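Local coordinates for pyoverdine biosynthesis protein PvcB (Pseudomonas aeruginosa, PDB 4YLM), which catalyses the iron- and 2-oxoglutarate-dependent oxidation of tyrosine isonitrile, a step in the biosynthesis of paerucumarin, at residues Pro25-Pro33 / Trp47-Leu57. Residues are numbered along the deposited sequence; the frame is centred on the assembly and turned at random.
Sequences PRFGLLLEP and WLKGLARSHHL
The contact lies inside a beta-alpha-beta unit of the TauD/TfdA-type oxygenase fold: Leu29 and Leu31 of strand 29-33 pack on the helix that ends at His55. Leu29 N joins the start of the parallel neighbour, strand 57-60, by donating to Leu57 O (2.9 Å), and Gly28 N donates to the last helical carbonyl, His55 O (2.8 Å), in the carbonyl plane. Gly28 CA lies 3.1 Å from Leu57 O in a CA-H...O contact; its backbone angles (phi 92°, psi 148°) leave no room beside the preceding carbonyl for a side chain, which suits glycine. His56, with positive phi, turns the chain from helix into strand. Between strand and helix the side chains are apolar: Leu31 CD2 touches Leu48 CD2 and Trp47 CZ3, both at 3.9 Å, and Leu29 CD2 reaches Leu51 CD1. Phe27 sets its ring edge against Leu57, CE2 to CB at 3.8 Å. With its CG anti to the backbone N (chi1 -175°), Leu29 lays CD2 over one face of the His55 imidazole, a CH-pi contact 4.0 Å from the centroid. That ring is gripped at both nitrogens: NE2 is hydrogen-bonded to Asp9 O of the second subunit, and ND1 meets, at 2.8 Å, a water that donates to Gly28 O.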
loop_
_atom_site.group_PDB
_atom_site.type_symbol
_atom_site.label_atom_id
_atom_site.label_comp_id
_atom_site.label_asym_id
_atom_site.label_seq_id
_atom_site.Cartn_x
_atom_site.Cartn_y
_atom_site.Cartn_z
ATOM N N PRO A 25 5.611 -22.617 -9.968
ATOM C CA PRO A 25 6.230 -21.763 -10.983
ATOM C C PRO A 25 6.815 -20.503 -10.363
ATOM O O PRO A 25 6.677 -20.290 -9.159
ATOM C CB PRO A 25 5.051 -21.387 -11.871
ATOM C CG PRO A 25 3.882 -21.333 -10.883
ATOM C CD PRO A 25 4.142 -22.488 -9.937
ATOM N N ARG A 26 7.424 -19.668 -11.198
ATOM C CA ARG A 26 8.114 -18.467 -10.735
ATOM C C ARG A 26 7.203 -17.230 -10.677
ATOM O O ARG A 26 7.587 -16.136 -11.108
ATOM C CB ARG A 26 9.317 -18.203 -11.638
ATOM C CG ARG A 26 10.482 -19.134 -11.345
ATOM C CD ARG A 26 11.520 -19.048 -12.435
ATOM N NE ARG A 26 12.875 -19.361 -11.977
ATOM C CZ ARG A 26 13.241 -20.511 -11.415
ATOM N NH1 ARG A 26 12.350 -21.477 -11.210
ATOM N NH2 ARG A 26 14.504 -20.697 -11.057
ATOM N N PHE A 27 5.997 -17.427 -10.155
ATOM C CA PHE A 27 5.036 -16.341 -9.973
ATOM C C PHE A 27 3.850 -16.884 -9.210
ATOM O O PHE A 27 3.790 -18.083 -8.913
ATOM C CB PHE A 27 4.589 -15.736 -11.320
ATOM C CG PHE A 27 3.648 -16.621 -12.134
ATOM C CD1 PHE A 27 4.131 -17.707 -12.847
ATOM C CD2 PHE A 27 2.292 -16.325 -12.216
ATOM C CE1 PHE A 27 3.269 -18.506 -13.608
ATOM C CE2 PHE A 27 1.426 -17.108 -12.979
ATOM C CZ PHE A 27 1.920 -18.203 -13.676
ATOM N N GLY A 28 2.901 -16.012 -8.883
ATOM C CA GLY A 28 1.672 -16.469 -8.264
ATOM C C GLY A 28 1.749 -16.459 -6.749
ATOM O O GLY A 28 2.805 -16.684 -6.173
ATOM N N LEU A 29 0.616 -16.215 -6.103
ATOM C CA LEU A 29 0.561 -16.178 -4.647
ATOM C C LEU A 29 -0.779 -16.720 -4.186
ATOM O O LEU A 29 -1.806 -16.430 -4.792
ATOM C CB LEU A 29 0.760 -14.737 -4.156
ATOM C CG LEU A 29 0.845 -14.500 -2.644
ATOM C CD1 LEU A 29 2.178 -15.050 -2.131
ATOM C CD2 LEU A 29 0.736 -13.000 -2.336
ATOM N N LEU A 30 -0.769 -17.549 -3.145
ATOM C CA LEU A 30 -1.994 -18.067 -2.567
ATOM C C LEU A 30 -2.290 -17.266 -1.315
ATOM O O LEU A 30 -1.414 -17.103 -0.464
ATOM C CB LEU A 30 -1.853 -19.551 -2.194
ATOM C CG LEU A 30 -2.983 -20.192 -1.371
ATOM C CD1 LEU A 30 -4.328 -20.197 -2.135
ATOM C CD2 LEU A 30 -2.635 -21.621 -0.902
ATOM N N LEU A 31 -3.524 -16.782 -1.195
ATOM C CA LEU A 31 -3.955 -16.079 0.020
ATOM C C LEU A 31 -5.101 -16.847 0.640
ATOM O O LEU A 31 -6.015 -17.270 -0.061
ATOM C CB LEU A 31 -4.448 -14.673 -0.304
ATOM C CG LEU A 31 -3.443 -13.668 -0.872
ATOM C CD1 LEU A 31 -3.315 -13.885 -2.352
ATOM C CD2 LEU A 31 -3.928 -12.244 -0.584
ATOM N N GLU A 32 -5.064 -17.003 1.958
ATOM C CA GLU A 32 -6.142 -17.688 2.646
ATOM C C GLU A 32 -6.544 -16.892 3.876
ATOM O O GLU A 32 -5.735 -16.155 4.436
ATOM C CB GLU A 32 -5.718 -19.113 3.023
ATOM C CG GLU A 32 -5.326 -19.961 1.819
ATOM C CD GLU A 32 -4.726 -21.294 2.243
ATOM O OE1 GLU A 32 -5.475 -22.289 2.273
ATOM O OE2 GLU A 32 -3.519 -21.334 2.590
ATOM N N PRO A 33 -7.807 -17.038 4.298
ATOM C CA PRO A 33 -8.374 -16.186 5.350
ATOM C C PRO A 33 -7.658 -16.293 6.695
ATOM O O PRO A 33 -7.265 -17.379 7.112
ATOM C CB PRO A 33 -9.835 -16.676 5.453
ATOM C CG PRO A 33 -9.853 -18.044 4.786
ATOM C CD PRO A 33 -8.795 -17.981 3.736
ATOM N N TRP A 47 -3.941 -2.877 -1.569
ATOM C CA TRP A 47 -2.910 -3.841 -1.229
ATOM C C TRP A 47 -2.926 -5.035 -2.205
ATOM O O TRP A 47 -1.878 -5.476 -2.678
ATOM C CB TRP A 47 -3.123 -4.305 0.209
ATOM C CG TRP A 47 -2.191 -5.360 0.676
ATOM C CD1 TRP A 47 -0.862 -5.216 0.975
ATOM C CD2 TRP A 47 -2.523 -6.724 0.954
ATOM N NE1 TRP A 47 -0.357 -6.409 1.426
ATOM C CE2 TRP A 47 -1.351 -7.353 1.410
ATOM C CE3 TRP A 47 -3.703 -7.471 0.870
ATOM C CZ2 TRP A 47 -1.318 -8.701 1.776
ATOM C CZ3 TRP A 47 -3.671 -8.818 1.235
ATOM C CH2 TRP A 47 -2.478 -9.414 1.679
ATOM N N LEU A 48 -4.114 -5.551 -2.499
ATOM C CA LEU A 48 -4.245 -6.664 -3.436
ATOM C C LEU A 48 -3.691 -6.285 -4.801
ATOM O O LEU A 48 -3.036 -7.082 -5.450
ATOM C CB LEU A 48 -5.710 -7.088 -3.581
ATOM C CG LEU A 48 -6.306 -7.805 -2.377
ATOM C CD1 LEU A 48 -7.810 -8.039 -2.587
ATOM C CD2 LEU A 48 -5.548 -9.120 -2.159
ATOM N N LYS A 49 -3.959 -5.057 -5.231
ATOM C CA LYS A 49 -3.490 -4.573 -6.528
ATOM C C LYS A 49 -1.949 -4.549 -6.591
ATOM O O LYS A 49 -1.350 -4.914 -7.609
ATOM C CB LYS A 49 -4.040 -3.163 -6.762
ATOM C CG LYS A 49 -4.484 -2.882 -8.172
ATOM C CD LYS A 49 -5.051 -1.462 -8.317
ATOM C CE LYS A 49 -6.338 -1.266 -7.514
ATOM N NZ LYS A 49 -6.932 0.072 -7.813
ATOM N N GLY A 50 -1.322 -4.108 -5.501
ATOM C CA GLY A 50 0.127 -4.163 -5.377
ATOM C C GLY A 50 0.663 -5.584 -5.524
ATOM O O GLY A 50 1.606 -5.822 -6.281
ATOM N N LEU A 51 0.067 -6.531 -4.801
ATOM C CA LEU A 51 0.484 -7.930 -4.893
ATOM C C LEU A 51 0.264 -8.501 -6.300
ATOM O O LEU A 51 1.103 -9.243 -6.801
ATOM C CB LEU A 51 -0.260 -8.795 -3.868
ATOM C CG LEU A 51 -0.025 -8.487 -2.383
ATOM C CD1 LEU A 51 -0.950 -9.336 -1.506
ATOM C CD2 LEU A 51 1.449 -8.672 -2.002
ATOM N N ALA A 52 -0.864 -8.163 -6.924
ATOM C CA ALA A 52 -1.143 -8.643 -8.272
ATOM C C ALA A 52 -0.094 -8.138 -9.250
ATOM O O ALA A 52 0.289 -8.839 -10.186
ATOM C CB ALA A 52 -2.559 -8.229 -8.729
ATOM N N ARG A 53 0.384 -6.921 -9.036
ATOM C CA ARG A 53 1.378 -6.373 -9.943
ATOM C C ARG A 53 2.761 -7.036 -9.833
ATOM O O ARG A 53 3.505 -7.081 -10.813
ATOM C CB ARG A 53 1.476 -4.860 -9.771
ATOM C CG ARG A 53 0.322 -4.148 -10.442
ATOM C CD ARG A 53 0.205 -2.702 -9.990
ATOM N NE ARG A 53 -0.800 -1.997 -10.779
ATOM C CZ ARG A 53 -1.551 -1.010 -10.304
ATOM N NH1 ARG A 53 -1.406 -0.616 -9.043
ATOM N NH2 ARG A 53 -2.449 -0.428 -11.087
ATOM N N SER A 54 3.108 -7.542 -8.650
ATOM C CA SER A 54 4.449 -8.120 -8.460
ATOM C C SER A 54 4.448 -9.652 -8.528
ATOM O O SER A 54 5.420 -10.261 -8.974
ATOM C CB SER A 54 5.035 -7.673 -7.122
ATOM O OG SER A 54 4.173 -8.114 -6.073
ATOM N N HIS A 55 3.351 -10.268 -8.090
ATOM C CA HIS A 55 3.223 -11.716 -8.140
ATOM C C HIS A 55 2.461 -12.170 -9.397
ATOM O O HIS A 55 2.473 -13.353 -9.724
ATOM C CB HIS A 55 2.492 -12.240 -6.905
ATOM C CG HIS A 55 3.227 -12.025 -5.614
ATOM N ND1 HIS A 55 4.251 -12.847 -5.193
ATOM C CD2 HIS A 55 3.054 -11.108 -4.631
ATOM C CE1 HIS A 55 4.684 -12.439 -4.013
ATOM N NE2 HIS A 55 3.982 -11.377 -3.654
ATOM N N HIS A 56 1.769 -11.231 -10.051
ATOM C CA HIS A 56 1.069 -11.452 -11.338
ATOM C C HIS A 56 -0.211 -12.275 -11.304
ATOM O O HIS A 56 -1.093 -12.091 -12.145
ATOM C CB HIS A 56 2.036 -11.982 -12.421
ATOM C CG HIS A 56 3.289 -11.173 -12.532
ATOM N ND1 HIS A 56 3.273 -9.809 -12.734
ATOM C CD2 HIS A 56 4.597 -11.526 -12.443
ATOM C CE1 HIS A 56 4.516 -9.356 -12.772
ATOM N NE2 HIS A 56 5.338 -10.376 -12.596
ATOM N N LEU A 57 -0.325 -13.188 -10.351
ATOM C CA LEU A 57 -1.518 -14.017 -10.240
ATOM C C LEU A 57 -1.826 -14.277 -8.773
ATOM O O LEU A 57 -1.023 -14.883 -8.065
ATOM C CB LEU A 57 -1.318 -15.363 -10.977
ATOM C CG LEU A 57 -2.544 -16.283 -11.070
ATOM C CD1 LEU A 57 -3.702 -15.597 -11.803
ATOM C CD2 LEU A 57 -2.210 -17.623 -11.759
HETATM O O HOH W 1 5.157 -15.067 -6.586
#